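PDB 4Q1Z: putative lipoprotein, which is of unknown function but belongs to the DUF4876 family and has a two-domain, beta-rich structure. Local coordinates for residues 344-349 with 380-385. Sequence-based numbering, arbitrary orientation.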
loop_
_atom_site.group_PDB
_atom_site.type_symbol
_atom_site.label_atom_id
_atom_site.label_comp_id
_atom_site.label_asym_id
_atom_site.label_seq_id
_atom_site.Cartn_x
_atom_site.Cartn_y
_atom_site.Cartn_z
ATOM N N GLY A 344 8.454 12.936 -7.350
ATOM C CA GLY A 344 8.166 11.868 -6.418
ATOM C C GLY A 344 8.472 10.494 -6.957
ATOM O O GLY A 344 9.257 10.335 -7.899
ATOM N N ILE A 345 7.842 9.497 -6.329
ATOM C CA ILE A 345 7.971 8.077 -6.632
ATOM C C ILE A 345 6.547 7.492 -6.783
ATOM O O ILE A 345 5.610 7.901 -6.093
ATOM C CB ILE A 345 8.844 7.328 -5.560
ATOM C CG1 ILE A 345 8.271 7.476 -4.126
ATOM C CG2 ILE A 345 10.349 7.751 -5.635
ATOM C CD1 ILE A 345 8.690 6.470 -3.135
ATOM N N ALA A 346 6.383 6.579 -7.724
ATOM C CA ALA A 346 5.092 5.974 -7.985
ATOM C C ALA A 346 5.254 4.455 -8.154
ATOM O O ALA A 346 6.140 4.015 -8.875
ATOM C CB ALA A 346 4.466 6.610 -9.230
ATOM N N ARG A 347 4.427 3.660 -7.471
ATOM C CA ARG A 347 4.480 2.193 -7.563
ATOM C C ARG A 347 4.073 1.741 -8.963
ATOM O O ARG A 347 3.131 2.295 -9.545
ATOM C CB ARG A 347 3.575 1.569 -6.503
ATOM C CG ARG A 347 3.821 0.117 -6.207
ATOM C CD ARG A 347 3.486 -0.211 -4.755
ATOM N NE ARG A 347 4.464 -1.182 -4.287
ATOM C CZ ARG A 347 5.052 -1.180 -3.108
ATOM N NH1 ARG A 347 4.692 -0.307 -2.185
ATOM N NH2 ARG A 347 5.991 -2.064 -2.832
ATOM N N LYS A 348 4.829 0.768 -9.515
ATOM C CA LYS A 348 4.608 0.184 -10.838
ATOM C C LYS A 348 3.415 -0.724 -10.810
ATOM O O LYS A 348 3.162 -1.372 -9.799
ATOM C CB LYS A 348 5.840 -0.627 -11.307
ATOM C CG LYS A 348 7.060 0.202 -11.675
ATOM C CD LYS A 348 8.231 -0.734 -11.979
ATOM C CE LYS A 348 9.551 -0.007 -12.021
ATOM N NZ LYS A 348 10.678 -0.968 -12.072
ATOM N N LEU A 349 2.709 -0.801 -11.938
ATOM C CA LEU A 349 1.568 -1.679 -12.140
ATOM C C LEU A 349 2.049 -3.095 -12.373
ATOM O O LEU A 349 3.099 -3.288 -12.990
ATOM C CB LEU A 349 0.765 -1.206 -13.360
ATOM C CG LEU A 349 -0.021 0.081 -13.204
ATOM C CD1 LEU A 349 -0.348 0.674 -14.554
ATOM C CD2 LEU A 349 -1.281 -0.157 -12.471
ATOM N N ARG A 380 10.935 6.201 -10.404
ATOM C CA ARG A 380 11.617 7.297 -9.732
ATOM C C ARG A 380 11.603 8.595 -10.523
ATOM O O ARG A 380 11.716 8.573 -11.752
ATOM C CB ARG A 380 13.066 6.904 -9.479
ATOM C CG ARG A 380 13.231 5.768 -8.500
ATOM C CD ARG A 380 14.682 5.493 -8.265
ATOM N NE ARG A 380 15.348 5.008 -9.472
ATOM C CZ ARG A 380 15.443 3.727 -9.814
ATOM N NH1 ARG A 380 14.896 2.783 -9.050
ATOM N NH2 ARG A 380 16.088 3.378 -10.917
ATOM N N GLY A 381 11.516 9.709 -9.795
ATOM C CA GLY A 381 11.529 11.060 -10.343
ATOM C C GLY A 381 10.373 11.414 -11.254
ATOM O O GLY A 381 10.574 12.115 -12.244
ATOM N N VAL A 382 9.162 10.930 -10.927
ATOM C CA VAL A 382 7.926 11.219 -11.670
ATOM C C VAL A 382 7.371 12.578 -11.221
ATOM O O VAL A 382 7.679 13.031 -10.119
ATOM C CB VAL A 382 6.842 10.109 -11.505
ATOM C CG1 VAL A 382 7.310 8.777 -12.051
ATOM C CG2 VAL A 382 6.377 9.966 -10.058
ATOM N N VAL A 383 6.540 13.215 -12.047
ATOM C CA VAL A 383 5.872 14.432 -11.605
ATOM C C VAL A 383 4.739 13.946 -10.696
ATOM O O VAL A 383 3.930 13.137 -11.173
ATOM C CB VAL A 383 5.376 15.342 -12.756
ATOM C CG1 VAL A 383 4.515 16.480 -12.214
ATOM C CG2 VAL A 383 6.553 15.893 -13.559
ATOM N N PRO A 384 4.680 14.374 -9.393
ATOM C CA PRO A 384 3.625 13.864 -8.492
ATOM C C PRO A 384 2.225 14.093 -9.023
ATOM O O PRO A 384 1.942 15.145 -9.603
ATOM C CB PRO A 384 3.870 14.636 -7.198
ATOM C CG PRO A 384 5.315 14.931 -7.249
ATOM C CD PRO A 384 5.569 15.296 -8.663
ATOM N N VAL A 385 1.391 13.046 -8.910
ATOM C CA VAL A 385 -0.019 13.049 -9.315
ATOM C C VAL A 385 -0.823 12.415 -8.194
ATOM O O VAL A 385 -0.396 11.403 -7.643
ATOM C CB VAL A 385 -0.273 12.349 -10.689
ATOM C CG1 VAL A 385 -1.766 12.174 -10.965
ATOM C CG2 VAL A 385 0.383 13.120 -11.841
#
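G344 N donates to V382 O at 2.9 Å, in the plane of that carbonyl and nearly straight (165° at the hydrogen). The return bond, V382 N to G344 O, is longer at 3.1 Å and more bent. Its donor stands above the carbonyl plane. G381 N also lies 3.0 Å from G344 O. G381 and V382 thus both face G344, which makes a G1 beta bulge. G381 has the positive phi of this motif (63°), and the chain changes direction at this residue. Beyond the bulge, I345 and R380 form an antiparallel non-hydrogen-bonded pair with CA atoms 4.8 Å apart. I345 CG2 comes 4.3 Å from R380 CA on the sheet face these two residues share. This antiparallel pairing joins strand 344-347 to 378-382, an outermost strand of the larger mixed sheet; strand 108-114 flanks 344-347 on its other edge. R380 also makes a cation-pi contact with W335. On the face of V382, its CG2 does the touching. CG1 stands beside the backbone N, anti to the carbonyl carbon (chi1 -62°), which leaves CG2 between N and the carbonyl carbon. From there CG2 reaches A346 CB at 3.9 Å and also lies against the carbonyl of G344. P384 brings CG to the start of the strand, 3.7 Å from G344 N. The same ring rests on Y114.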